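Local coordinates for ChrR-like cupin domain-containing protein (Ralstonia eutropha, PDB 3CJX) that is of unknown function but has a cupin-like fold and belongs to the ChrR-like cupin family, at residues H18-A23 with D31-F36; L35-Y40 with V137-V142; G42-R47 with F114-C119; A48-G53 with T110-M115; T77-Q82 with S96-N101. All blocks are in the same frame, centred on the assembly; numbering follows the deposited sequence.

Interaction 1: residues H18-A23 with D31-F36. With SO4 (sulfate ion), chain I.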
# COMPACT_ATOMS: atom_id res chain seq x y z
N HIS A 18 -4.33 16.53 3.64
CA HIS A 18 -5.11 16.25 2.43
C HIS A 18 -5.87 14.96 2.63
O HIS A 18 -5.40 14.09 3.37
CB HIS A 18 -4.20 16.08 1.20
CG HIS A 18 -3.33 17.26 0.93
ND1 HIS A 18 -3.76 18.37 0.25
CD2 HIS A 18 -2.05 17.52 1.30
CE1 HIS A 18 -2.79 19.27 0.20
NE2 HIS A 18 -1.73 18.77 0.83
N PRO A 19 -7.03 14.81 1.98
CA PRO A 19 -7.75 13.56 2.14
C PRO A 19 -7.07 12.43 1.40
O PRO A 19 -6.33 12.68 0.45
CB PRO A 19 -9.12 13.84 1.51
CG PRO A 19 -8.91 14.96 0.60
CD PRO A 19 -7.74 15.75 1.09
N PHE A 20 -7.29 11.19 1.84
CA PHE A 20 -6.73 10.03 1.17
C PHE A 20 -7.34 9.88 -0.22
O PHE A 20 -8.45 10.35 -0.48
CB PHE A 20 -6.98 8.74 1.98
CG PHE A 20 -6.01 8.50 3.11
CD1 PHE A 20 -5.65 9.51 3.99
CD2 PHE A 20 -5.50 7.23 3.33
CE1 PHE A 20 -4.77 9.25 5.04
CE2 PHE A 20 -4.62 6.97 4.38
CZ PHE A 20 -4.27 7.99 5.24
N LEU A 21 -6.59 9.25 -1.11
CA LEU A 21 -7.08 8.94 -2.44
C LEU A 21 -8.05 7.77 -2.21
O LEU A 21 -7.70 6.80 -1.54
CB LEU A 21 -5.92 8.53 -3.35
CG LEU A 21 -4.83 9.60 -3.53
CD1 LEU A 21 -3.68 9.08 -4.39
CD2 LEU A 21 -5.46 10.86 -4.12
N LYS A 22 -9.26 7.88 -2.74
CA LYS A 22 -10.28 6.86 -2.49
C LYS A 22 -10.36 5.73 -3.51
O LYS A 22 -10.11 5.93 -4.69
CB LYS A 22 -11.63 7.54 -2.31
CG LYS A 22 -11.58 8.67 -1.27
CD LYS A 22 -12.81 8.73 -0.40
CE LYS A 22 -12.65 9.54 0.91
NZ LYS A 22 -11.49 10.49 1.03
N ALA A 23 -10.66 4.53 -3.01
CA ALA A 23 -10.89 3.36 -3.84
C ALA A 23 -9.78 3.00 -4.80
O ALA A 23 -9.99 3.01 -6.01
CB ALA A 23 -12.20 3.54 -4.61
N ASP A 31 -8.44 2.94 0.80
CA ASP A 31 -8.03 4.33 0.61
C ASP A 31 -6.52 4.48 0.91
O ASP A 31 -6.04 4.03 1.94
CB ASP A 31 -8.85 5.21 1.53
CG ASP A 31 -10.33 5.10 1.24
OD1 ASP A 31 -10.68 4.78 0.09
OD2 ASP A 31 -11.16 5.36 2.14
N ILE A 32 -5.80 5.17 0.04
CA ILE A 32 -4.34 5.28 0.15
C ILE A 32 -3.88 6.71 0.20
O ILE A 32 -4.52 7.62 -0.37
CB ILE A 32 -3.63 4.75 -1.15
CG1 ILE A 32 -4.10 3.39 -1.52
CG2 ILE A 32 -2.14 4.61 -0.96
CD1 ILE A 32 -3.72 2.37 -0.49
N PHE A 33 -2.74 6.89 0.87
CA PHE A 33 -2.03 8.15 0.84
C PHE A 33 -0.59 7.77 0.45
O PHE A 33 0.12 7.18 1.26
CB PHE A 33 -2.07 8.90 2.17
CG PHE A 33 -1.79 10.37 2.02
CD1 PHE A 33 -0.60 10.81 1.44
CD2 PHE A 33 -2.71 11.31 2.43
CE1 PHE A 33 -0.34 12.14 1.28
CE2 PHE A 33 -2.46 12.65 2.28
CZ PHE A 33 -1.26 13.07 1.71
N PRO A 34 -0.16 8.09 -0.78
CA PRO A 34 1.18 7.70 -1.15
C PRO A 34 2.21 8.56 -0.44
O PRO A 34 1.95 9.72 -0.17
CB PRO A 34 1.22 7.97 -2.66
CG PRO A 34 0.25 9.07 -2.85
CD PRO A 34 -0.83 8.85 -1.86
N LEU A 35 3.35 7.96 -0.12
CA LEU A 35 4.46 8.65 0.53
C LEU A 35 5.72 8.62 -0.36
O LEU A 35 6.20 9.67 -0.79
CB LEU A 35 4.73 8.03 1.92
CG LEU A 35 3.46 7.92 2.77
CD1 LEU A 35 3.70 7.18 4.07
CD2 LEU A 35 2.92 9.33 3.01
N PHE A 36 6.19 7.41 -0.66
CA PHE A 36 7.40 7.21 -1.47
C PHE A 36 7.17 6.14 -2.53
O PHE A 36 6.73 5.05 -2.20
CB PHE A 36 8.57 6.81 -0.57
CG PHE A 36 9.87 6.69 -1.30
CD1 PHE A 36 10.68 7.79 -1.45
CD2 PHE A 36 10.27 5.48 -1.83
CE1 PHE A 36 11.88 7.69 -2.12
CE2 PHE A 36 11.46 5.38 -2.51
CZ PHE A 36 12.26 6.48 -2.66
S SO4 I . -7.03 19.10 -0.88
O1 SO4 I . -7.85 18.02 -1.45
O2 SO4 I . -6.82 18.93 0.56
O3 SO4 I . -7.68 20.39 -1.11
O4 SO4 I . -5.72 19.07 -1.54
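Phe33 CB sits over the centre of the Phe20 ring, 3.7 Å from its centroid, in a CH-pi contact, and the Phe33 ring turns an edge to that face, planes at 79° and centroids 5.5 Å apart, a T-shaped pair. With CG anti to the backbone N (chi1 -159°), that ring reaches back along the loop, its edge carbon CE2 3.5 Å from His18 O. Leu21 and Ile32 form an antiparallel hydrogen-bonded pair, Leu21 N to Ile32 O at 2.7 Å and Ile32 N to Leu21 O at 3.0 Å. The Asp31 carboxylate takes the Ala23 N-H on OD1 (3.1 Å, 164° at the hydrogen). Helix 135-148 packs on Leu21 through Trp141, Val142 and Ile146. Farther out, His18 ND1 donates to O4 of a sulfate at 2.7 Å, and Gly152 N holds the same ion. Backbone bonds, a carboxylate and aromatic packing thus fasten the loop to strand 30-38; the sulfate, probably from the crystallisation liquor, shows that His18 and Gly152 can hold an anion but implies no natural ligand.

Interaction 2: residues L35-Y40 with V137-V142; sequences LFMDPY and VIKNWV
Met37, a selenomethionine, starts with CG anti to its carbonyl carbon (chi1 -45°) and bends again at chi2 and chi3 (80°), which lays SE and CE against helix 137-142. The methyl CE meets CG2 of Ile138 at 4.0 Å, the two side chains crossing at about a right angle. SE lies 4.1 Å from Lys139 CA and 4.3 Å from CG2 of Val142, one turn beyond Ile138. Pro39, just past the end of the strand, adds its ring atom CG against the aliphatic shaft of Lys139, 4.2 Å from CD. That lysine is stretched out from CB to CE, and its ammonium makes a salt bridge with Asp143. The contact is purely van der Waals, most of it carried by Met37. Through it helix 135-148 packs against the sheet at strand 30-38, the two segment axes approaching to 9.4 Å with directions 129° apart. Met37 also touches Met44 and Met46 of strand 43-50, and strand 156-157 pairs with the outer side of strand 30-38 and meets Lys139 through Ala157.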
# COMPACT_ATOMS: atom_id res chain seq x y z
N LEU A 35 3.35 7.96 -0.12
CA LEU A 35 4.46 8.65 0.53
C LEU A 35 5.72 8.62 -0.36
O LEU A 35 6.20 9.67 -0.79
CB LEU A 35 4.73 8.03 1.92
CG LEU A 35 3.46 7.92 2.77
CD1 LEU A 35 3.70 7.18 4.07
CD2 LEU A 35 2.92 9.33 3.01
N PHE A 36 6.19 7.41 -0.66
CA PHE A 36 7.40 7.21 -1.47
C PHE A 36 7.17 6.14 -2.53
O PHE A 36 6.73 5.05 -2.20
CB PHE A 36 8.57 6.81 -0.57
CG PHE A 36 9.87 6.69 -1.30
CD1 PHE A 36 10.68 7.79 -1.45
CD2 PHE A 36 10.27 5.48 -1.83
CE1 PHE A 36 11.88 7.69 -2.12
CE2 PHE A 36 11.46 5.38 -2.51
CZ PHE A 36 12.26 6.48 -2.66
N MSE A 37 7.49 6.44 -3.79
CA MSE A 37 7.31 5.48 -4.90
C MSE A 37 8.51 5.43 -5.83
O MSE A 37 8.85 6.42 -6.47
CB MSE A 37 6.08 5.84 -5.70
CG MSE A 37 4.93 6.15 -4.82
SE MSE A 37 3.29 5.63 -5.58
CE MSE A 37 3.43 3.75 -5.11
N ASP A 38 9.12 4.26 -5.91
CA ASP A 38 10.31 4.02 -6.73
C ASP A 38 10.03 2.82 -7.61
O ASP A 38 10.35 1.70 -7.24
CB ASP A 38 11.53 3.76 -5.83
CG ASP A 38 12.82 3.55 -6.62
OD1 ASP A 38 12.76 3.27 -7.84
OD2 ASP A 38 13.91 3.67 -6.00
N PRO A 39 9.41 3.04 -8.78
CA PRO A 39 9.10 1.94 -9.70
C PRO A 39 10.32 1.20 -10.25
O PRO A 39 10.21 0.04 -10.65
CB PRO A 39 8.40 2.63 -10.86
CG PRO A 39 7.99 3.95 -10.36
CD PRO A 39 8.97 4.34 -9.32
N TYR A 40 11.47 1.85 -10.22
CA TYR A 40 12.67 1.30 -10.81
C TYR A 40 13.33 0.31 -9.86
O TYR A 40 13.80 -0.73 -10.31
CB TYR A 40 13.55 2.46 -11.30
CG TYR A 40 12.66 3.42 -12.07
CD1 TYR A 40 12.13 3.06 -13.31
CD2 TYR A 40 12.27 4.63 -11.51
CE1 TYR A 40 11.26 3.91 -14.00
CE2 TYR A 40 11.41 5.48 -12.19
CZ TYR A 40 10.90 5.12 -13.43
OH TYR A 40 10.06 5.99 -14.09
N VAL A 137 2.47 0.49 -11.68
CA VAL A 137 1.02 0.39 -11.87
C VAL A 137 0.28 1.23 -10.84
O VAL A 137 -0.63 2.00 -11.18
CB VAL A 137 0.52 -1.09 -11.79
CG1 VAL A 137 -1.01 -1.14 -11.68
CG2 VAL A 137 1.01 -1.91 -12.99
N ILE A 138 0.69 1.09 -9.58
CA ILE A 138 0.07 1.83 -8.49
C ILE A 138 0.27 3.32 -8.69
O ILE A 138 -0.67 4.10 -8.50
CB ILE A 138 0.60 1.39 -7.11
CG1 ILE A 138 0.32 -0.09 -6.86
CG2 ILE A 138 -0.11 2.16 -6.02
CD1 ILE A 138 -1.15 -0.45 -6.97
N LYS A 139 1.46 3.72 -9.12
CA LYS A 139 1.73 5.14 -9.38
C LYS A 139 0.79 5.69 -10.44
O LYS A 139 0.29 6.80 -10.30
CB LYS A 139 3.19 5.37 -9.80
CG LYS A 139 3.60 6.86 -9.82
CD LYS A 139 5.10 7.01 -10.09
CE LYS A 139 5.57 8.46 -10.05
NZ LYS A 139 4.88 9.34 -11.05
N ASN A 140 0.56 4.93 -11.50
CA ASN A 140 -0.38 5.37 -12.55
C ASN A 140 -1.78 5.62 -11.96
O ASN A 140 -2.38 6.66 -12.26
CB ASN A 140 -0.45 4.40 -13.74
CG ASN A 140 0.85 4.38 -14.54
OD1 ASN A 140 1.89 4.88 -14.11
ND2 ASN A 140 0.79 3.78 -15.72
N TRP A 141 -2.29 4.71 -11.15
CA TRP A 141 -3.60 4.95 -10.54
C TRP A 141 -3.53 6.17 -9.64
O TRP A 141 -4.45 7.00 -9.65
CB TRP A 141 -4.13 3.76 -9.75
CG TRP A 141 -5.46 4.07 -9.14
CD1 TRP A 141 -6.69 3.92 -9.71
CD2 TRP A 141 -5.69 4.65 -7.85
NE1 TRP A 141 -7.66 4.34 -8.85
CE2 TRP A 141 -7.07 4.80 -7.71
CE3 TRP A 141 -4.85 5.04 -6.80
CZ2 TRP A 141 -7.64 5.33 -6.56
CZ3 TRP A 141 -5.41 5.56 -5.67
CH2 TRP A 141 -6.79 5.69 -5.55
N VAL A 142 -2.45 6.28 -8.86
CA VAL A 142 -2.30 7.43 -7.95
C VAL A 142 -2.37 8.76 -8.71
O VAL A 142 -3.18 9.63 -8.37
CB VAL A 142 -0.94 7.39 -7.16
CG1 VAL A 142 -0.63 8.78 -6.56
CG2 VAL A 142 -0.94 6.26 -6.10

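Interaction 3: residues G42-R47 with F114-C119; sequences GLMVMR and FMLSGC
Two neighbouring strands of the cupin-like beta fold, 43-47 and 114-117, pair antiparallel here, with Met46 and Phe114 as one hydrogen-bonded pair and Met44 and Leu116 as the next. Met46 N reaches Phe114 O and Phe114 N reaches Met46 O, both at 3.0 Å; Leu116 N gives to Met44 O at 2.9 Å, and Met44 N to Leu116 O at 3.0 Å. The ladder runs on into the loops, where Gly118 N donates to Gly42 O at 2.8 Å. Gly42 and Leu43 both face Asp38 in a G1 beta bulge, and Gly42 takes the positive phi (57°) of that motif.

On the face with Met44 and Leu116, the Phe114 ring leans over the chain of Met46, set there by a chi1 of 65° that stands CG between the backbone N and the carbonyl carbon. Its CZ is 3.8 Å from Met46 CG, while Met46 CB lies over the ring off-centre. Val45 and Met115 share the other face, where Leu43 and Ser117 also pair; in one of the two modelled conformers of Met115, its CG touches both methyls of Val45. Strand 30-38 flanks strand 43-50 on one side, and strand 65-71 flanks strand 110-117 on the other, with Met67 against Phe114 and Val65 against Leu116. Helix 135-148 meets Met44 through Ala135 and Ile138.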
# COMPACT_ATOMS: atom_id res chain seq x y z
N GLY A 42 11.52 -1.03 -7.44
CA GLY A 42 10.38 -1.75 -6.90
C GLY A 42 10.21 -1.51 -5.41
O GLY A 42 10.45 -2.41 -4.60
N LEU A 43 9.84 -0.28 -5.05
CA LEU A 43 9.64 0.04 -3.64
C LEU A 43 8.55 1.09 -3.45
O LEU A 43 8.52 2.08 -4.17
CB LEU A 43 10.96 0.53 -3.04
CG LEU A 43 10.93 0.91 -1.56
CD1 LEU A 43 10.50 -0.28 -0.67
CD2 LEU A 43 12.30 1.41 -1.20
N MSE A 44 7.63 0.85 -2.52
CA MSE A 44 6.61 1.85 -2.20
C MSE A 44 6.41 1.91 -0.72
O MSE A 44 6.31 0.87 -0.08
CB MSE A 44 5.23 1.53 -2.76
CG MSE A 44 5.16 0.60 -3.89
SE MSE A 44 3.28 0.38 -4.38
CE MSE A 44 3.09 -1.50 -3.91
N VAL A 45 6.34 3.12 -0.18
CA VAL A 45 6.04 3.32 1.22
C VAL A 45 4.71 4.06 1.21
O VAL A 45 4.63 5.15 0.67
CB VAL A 45 7.15 4.11 1.92
CG1 VAL A 45 6.84 4.27 3.43
CG2 VAL A 45 8.49 3.43 1.70
N MSE A 46 3.67 3.44 1.77
CA MSE A 46 2.32 4.02 1.74
C MSE A 46 1.60 3.95 3.07
O MSE A 46 1.92 3.15 3.93
CB MSE A 46 1.43 3.21 0.80
CG MSE A 46 2.01 2.73 -0.52
SE MSE A 46 2.14 4.13 -1.85
CE MSE A 46 3.92 4.79 -1.65
N ARG A 47 0.58 4.78 3.20
CA ARG A 47 -0.36 4.74 4.31
C ARG A 47 -1.63 4.25 3.68
O ARG A 47 -2.04 4.79 2.64
CB ARG A 47 -0.60 6.13 4.88
CG ARG A 47 0.34 6.54 5.96
CD ARG A 47 -0.08 6.15 7.37
NE ARG A 47 -1.29 6.80 7.87
CZ ARG A 47 -2.49 6.25 7.99
NH1 ARG A 47 -2.72 4.99 7.65
NH2 ARG A 47 -3.50 6.97 8.48
N PHE A 114 2.96 0.84 5.45
CA PHE A 114 3.78 -0.27 5.03
C PHE A 114 4.80 0.09 4.01
O PHE A 114 4.68 1.08 3.31
CB PHE A 114 2.95 -1.43 4.50
CG PHE A 114 2.19 -1.11 3.25
CD1 PHE A 114 2.78 -1.30 2.00
CD2 PHE A 114 0.90 -0.64 3.32
CE1 PHE A 114 2.09 -0.99 0.84
CE2 PHE A 114 0.19 -0.35 2.18
CZ PHE A 114 0.79 -0.52 0.93
N MSE A 115 5.84 -0.73 3.98
CA MSE A 115 6.91 -0.60 3.03
C MSE A 115 6.91 -1.90 2.19
O MSE A 115 7.32 -2.94 2.70
CB MSE A 115 8.24 -0.37 3.79
CG MSE A 115 8.30 0.91 4.71
SE MSE A 115 8.07 0.85 6.71
CE MSE A 115 6.28 0.28 7.06
N LEU A 116 6.46 -1.83 0.94
CA LEU A 116 6.39 -3.00 0.06
C LEU A 116 7.47 -2.99 -1.00
O LEU A 116 7.52 -2.08 -1.82
CB LEU A 116 5.03 -3.07 -0.64
CG LEU A 116 4.78 -4.17 -1.69
CD1 LEU A 116 4.82 -5.57 -1.09
CD2 LEU A 116 3.44 -3.96 -2.36
N SER A 117 8.31 -4.00 -0.99
CA SER A 117 9.34 -4.15 -2.01
C SER A 117 8.89 -5.17 -3.02
O SER A 117 8.17 -6.12 -2.69
CB SER A 117 10.68 -4.59 -1.43
OG SER A 117 11.19 -3.54 -0.64
N GLY A 118 9.33 -4.97 -4.25
CA GLY A 118 8.99 -5.85 -5.32
C GLY A 118 7.58 -5.61 -5.77
O GLY A 118 6.97 -4.57 -5.51
N CYS A 119 7.04 -6.63 -6.39
CA CYS A 119 5.76 -6.55 -7.01
C CYS A 119 4.74 -7.49 -6.35
O CYS A 119 5.09 -8.39 -5.58
CB CYS A 119 6.00 -6.90 -8.47
SG CYS A 119 4.61 -7.07 -9.44

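Interaction 4: residues A48-G53 with T110-M115; sequences ASFAPG and TEVIFM
Val112 puts its methyl CG2 against both Ala48 CB and Phe50 CE2, each 3.7 Å away. It meets Phe50 at the ring edge and in the ring plane, the two side chains crossing at about a right angle. The Phe114 ring also turns its edge to Ala48, so Ala48 CB touches both Val112 CG2 and that edge. Beneath this apolar row strands 43-50 and 110-117 of the cupin-like sheet pair antiparallel. Ala48 N to Val112 O and Val112 N to Ala48 O, both 3.0 Å, bracket one hydrogen-bonded pair. At the next, Phe50 N gives an almost straight bond to Thr110 O (2.8 Å, 178° at the hydrogen), and Thr110 N returns one to Phe50 O. A water bonds to Phe50 O and to OG1 of Thr110, a hydroxyl that also bonds to Cys73 O.

On the other face, Ser49 OG, anti to the backbone N (chi1 -174°), donates to OE2 of Glu111 at 2.7 Å, meeting it from 39° above the carboxylate plane. Glu111 folds back at chi2, and its OE1 makes a salt bridge to Arg47, which also bonds to Val112 O. The guanidinium would probably favour the charged form of Glu111, although the Ala48 carbonyl oxygen also lies near OE1, while the face of Ala48, Phe50 and Val112 is mainly apolar, with the Thr110 hydroxyl at its end.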
# COMPACT_ATOMS: atom_id res chain seq x y z
N ALA A 48 -2.25 3.21 4.26
CA ALA A 48 -3.54 2.70 3.77
C ALA A 48 -4.60 2.85 4.87
O ALA A 48 -4.28 2.81 6.05
CB ALA A 48 -3.42 1.24 3.35
N SER A 49 -5.84 3.07 4.46
CA SER A 49 -6.98 3.19 5.37
C SER A 49 -8.05 2.22 4.87
O SER A 49 -8.66 2.43 3.83
CB SER A 49 -7.50 4.62 5.43
OG SER A 49 -8.50 4.74 6.42
N PHE A 50 -8.25 1.14 5.62
CA PHE A 50 -9.17 0.09 5.22
C PHE A 50 -10.51 0.11 5.93
O PHE A 50 -10.58 0.26 7.15
CB PHE A 50 -8.53 -1.25 5.47
CG PHE A 50 -7.28 -1.48 4.68
CD1 PHE A 50 -7.35 -1.94 3.39
CD2 PHE A 50 -6.05 -1.29 5.26
CE1 PHE A 50 -6.22 -2.18 2.67
CE2 PHE A 50 -4.90 -1.53 4.55
CZ PHE A 50 -4.98 -1.98 3.25
N ALA A 51 -11.56 -0.08 5.14
CA ALA A 51 -12.91 -0.13 5.64
C ALA A 51 -13.15 -1.50 6.25
O ALA A 51 -12.45 -2.46 5.90
CB ALA A 51 -13.88 0.11 4.48
N PRO A 52 -14.12 -1.61 7.17
CA PRO A 52 -14.45 -2.91 7.73
C PRO A 52 -15.04 -3.87 6.71
O PRO A 52 -15.60 -3.45 5.71
CB PRO A 52 -15.54 -2.58 8.75
CG PRO A 52 -15.43 -1.13 9.02
CD PRO A 52 -14.94 -0.53 7.76
N GLY A 53 -14.91 -5.16 6.97
CA GLY A 53 -15.49 -6.20 6.13
C GLY A 53 -14.82 -6.49 4.80
O GLY A 53 -15.45 -7.04 3.90
N THR A 110 -9.20 0.69 9.60
CA THR A 110 -7.98 0.03 10.01
C THR A 110 -6.91 0.81 9.27
O THR A 110 -6.93 0.90 8.04
CB THR A 110 -8.01 -1.45 9.61
OG1 THR A 110 -9.00 -2.13 10.40
CG2 THR A 110 -6.66 -2.10 9.84
N GLU A 111 -5.99 1.40 10.03
CA GLU A 111 -4.94 2.25 9.49
C GLU A 111 -3.56 1.60 9.53
O GLU A 111 -3.08 1.22 10.62
CB GLU A 111 -4.88 3.56 10.31
CG GLU A 111 -6.17 4.38 10.34
CD GLU A 111 -6.55 4.97 8.99
OE1 GLU A 111 -5.78 4.82 8.03
OE2 GLU A 111 -7.62 5.59 8.88
N VAL A 112 -2.89 1.49 8.38
CA VAL A 112 -1.55 0.88 8.37
C VAL A 112 -0.53 1.72 7.62
O VAL A 112 -0.87 2.58 6.82
CB VAL A 112 -1.56 -0.52 7.75
CG1 VAL A 112 -2.59 -1.41 8.43
CG2 VAL A 112 -1.85 -0.41 6.28
N ILE A 113 0.73 1.50 7.93
CA ILE A 113 1.80 2.11 7.15
C ILE A 113 2.65 0.93 6.72
O ILE A 113 2.98 0.08 7.54
CB ILE A 113 2.65 3.16 7.92
CG1 ILE A 113 3.67 3.79 6.97
CG2 ILE A 113 3.37 2.55 9.13
CD1 ILE A 113 4.50 4.87 7.60
N PHE A 114 2.96 0.84 5.45
CA PHE A 114 3.78 -0.27 5.03
C PHE A 114 4.80 0.09 4.01
O PHE A 114 4.68 1.08 3.31
CB PHE A 114 2.95 -1.43 4.50
CG PHE A 114 2.19 -1.11 3.25
CD1 PHE A 114 2.78 -1.30 2.00
CD2 PHE A 114 0.90 -0.64 3.32
CE1 PHE A 114 2.09 -0.99 0.84
CE2 PHE A 114 0.19 -0.35 2.18
CZ PHE A 114 0.79 -0.52 0.93
N MSE A 115 5.84 -0.73 3.98
CA MSE A 115 6.91 -0.60 3.03
C MSE A 115 6.91 -1.90 2.19
O MSE A 115 7.32 -2.94 2.70
CB MSE A 115 8.24 -0.37 3.79
CG MSE A 115 8.30 0.91 4.71
SE MSE A 115 8.07 0.85 6.71
CE MSE A 115 6.28 0.28 7.06
O HOH W 1 -11.25 -1.61 9.25

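Interaction 5: residues T77-Q82 with S96-N101; sequences TEYPGQ and SIHQFN
Thr77 turns CB toward strand 97-101, where it lies 3.7 Å from Gln99 OE1. One step on, OG1, anti to the carbonyl carbon (chi1 -55°), serves as both donor and acceptor. It gives its hydrogen to OE1 of Gln99 at 2.8 Å and accepts from ND2 of Asn101 at 2.8 Å, a bond lying in the amide plane of Asn101. The Thr77 backbone adds a third tie, N to Gln99 O at 3.0 Å, which probably helps to position the hydroxyl. Both amides have second partners: Gln99 NE2 bonds to Leu56 O and Asn101 OD1 to Thr55 OG1. Next along the loop, Glu78 OE1 takes a weak hydrogen bond from Gln99 N and lies at the edge of the His98 ring. The Tyr79 ring meets the same imidazole obliquely, CE2 3.5 Å from NE2, while His98 ND1 bonds to Glu92 and its ring stacks on Tyr76. A type I beta turn follows from Tyr79 to Gln82. The Thr77 hydroxyl and N-H, helped by the weak bond to Glu78, thus tie the connection between strands 73-76 and 84-85 to strand 97-101, the neighbour of 73-76, at the exposed margin of the second sheet of the cupin-like fold.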
# COMPACT_ATOMS: atom_id res chain seq x y z
N THR A 77 -6.29 -14.63 6.19
CA THR A 77 -7.19 -15.79 6.19
C THR A 77 -6.60 -17.06 6.80
O THR A 77 -7.27 -17.78 7.52
CB THR A 77 -7.54 -16.16 4.73
OG1 THR A 77 -8.07 -15.01 4.06
CG2 THR A 77 -8.52 -17.31 4.68
N GLU A 78 -5.35 -17.32 6.48
CA GLU A 78 -4.63 -18.51 6.89
C GLU A 78 -4.26 -18.50 8.39
O GLU A 78 -4.14 -19.55 8.99
CB GLU A 78 -3.34 -18.63 6.04
CG GLU A 78 -3.51 -18.58 4.47
CD GLU A 78 -3.72 -17.16 3.81
OE1 GLU A 78 -3.65 -16.10 4.49
OE2 GLU A 78 -3.95 -17.13 2.57
N TYR A 79 -4.10 -17.31 8.98
CA TYR A 79 -3.68 -17.18 10.38
C TYR A 79 -4.68 -16.38 11.22
O TYR A 79 -4.33 -15.36 11.82
CB TYR A 79 -2.33 -16.47 10.41
CG TYR A 79 -1.23 -17.19 9.66
CD1 TYR A 79 -0.39 -18.09 10.32
CD2 TYR A 79 -1.01 -16.96 8.31
CE1 TYR A 79 0.64 -18.74 9.64
CE2 TYR A 79 0.02 -17.61 7.64
CZ TYR A 79 0.84 -18.49 8.31
OH TYR A 79 1.87 -19.14 7.66
N PRO A 80 -5.92 -16.87 11.34
CA PRO A 80 -7.02 -16.13 12.04
C PRO A 80 -6.83 -15.84 13.52
O PRO A 80 -7.48 -14.93 14.06
CB PRO A 80 -8.24 -17.03 11.84
CG PRO A 80 -7.68 -18.38 11.54
CD PRO A 80 -6.37 -18.17 10.83
N GLY A 81 -5.95 -16.60 14.17
CA GLY A 81 -5.62 -16.41 15.57
C GLY A 81 -4.53 -15.38 15.82
O GLY A 81 -4.19 -15.16 16.97
N GLN A 82 -3.97 -14.76 14.77
CA GLN A 82 -2.90 -13.76 14.92
C GLN A 82 -3.30 -12.41 14.32
O GLN A 82 -2.61 -11.83 13.47
CB GLN A 82 -1.61 -14.25 14.28
CG GLN A 82 -1.13 -15.56 14.88
CD GLN A 82 0.24 -15.93 14.38
OE1 GLN A 82 0.41 -16.96 13.73
NE2 GLN A 82 1.23 -15.07 14.65
N SER A 96 6.03 -15.29 -0.10
CA SER A 96 4.84 -15.59 0.65
C SER A 96 3.58 -15.16 -0.11
O SER A 96 3.62 -14.32 -1.00
CB SER A 96 4.90 -14.95 2.04
OG SER A 96 4.88 -13.53 1.99
N ILE A 97 2.47 -15.81 0.23
CA ILE A 97 1.18 -15.53 -0.36
C ILE A 97 0.13 -15.61 0.75
O ILE A 97 -0.01 -16.64 1.38
CB ILE A 97 0.87 -16.50 -1.54
CG1 ILE A 97 -0.52 -16.21 -2.13
CG2 ILE A 97 1.01 -17.94 -1.09
CD1 ILE A 97 -0.79 -16.99 -3.42
N HIS A 98 -0.55 -14.51 1.02
CA HIS A 98 -1.61 -14.49 2.03
C HIS A 98 -2.75 -13.62 1.54
O HIS A 98 -2.62 -12.95 0.53
CB HIS A 98 -1.09 -13.95 3.37
CG HIS A 98 0.07 -14.72 3.93
ND1 HIS A 98 1.34 -14.20 4.00
CD2 HIS A 98 0.15 -16.00 4.37
CE1 HIS A 98 2.16 -15.12 4.50
NE2 HIS A 98 1.46 -16.22 4.72
N GLN A 99 -3.85 -13.64 2.29
CA GLN A 99 -5.05 -12.88 1.96
C GLN A 99 -5.51 -11.96 3.10
O GLN A 99 -5.92 -12.43 4.16
CB GLN A 99 -6.17 -13.86 1.62
CG GLN A 99 -7.49 -13.18 1.36
CD GLN A 99 -8.54 -14.11 0.84
OE1 GLN A 99 -8.77 -15.19 1.39
NE2 GLN A 99 -9.21 -13.67 -0.21
N PHE A 100 -5.47 -10.66 2.83
CA PHE A 100 -5.82 -9.61 3.77
C PHE A 100 -7.33 -9.58 4.02
O PHE A 100 -8.12 -9.68 3.08
CB PHE A 100 -5.34 -8.26 3.19
CG PHE A 100 -5.49 -7.08 4.11
CD1 PHE A 100 -6.65 -6.31 4.09
CD2 PHE A 100 -4.45 -6.70 4.94
CE1 PHE A 100 -6.79 -5.21 4.92
CE2 PHE A 100 -4.57 -5.60 5.78
CZ PHE A 100 -5.73 -4.85 5.77
N ASN A 101 -7.71 -9.44 5.28
CA ASN A 101 -9.10 -9.32 5.66
C ASN A 101 -9.24 -8.28 6.76
O ASN A 101 -8.38 -8.22 7.66
CB ASN A 101 -9.63 -10.62 6.27
CG ASN A 101 -9.66 -11.79 5.31
OD1 ASN A 101 -10.62 -11.97 4.56
ND2 ASN A 101 -8.65 -12.64 5.39

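Overall arrangement
Interactions 3 and 4 are successive parts of one strand pair, 43-50 with 110-117, joined by the salt bridge of Arg47 with Glu111; interaction 4 is the more buried. Interactions 1 and 2 share strand 30-38, the next strand of that sheet, and contribute a loop at one end and helix 135-148 at the other; Leu21 packs on Trp141 and Val142 between them. Interaction 2 is wholly apolar, whereas interaction 1 mixes backbone bonds with aromatic packing. Interaction 5 belongs to the other sheet, at the surface, and relies mainly on polar side chains, with one backbone bond. It touches interaction 4 through Phe50 and Phe100, but its centre lies about 25 Å from that of interaction 2.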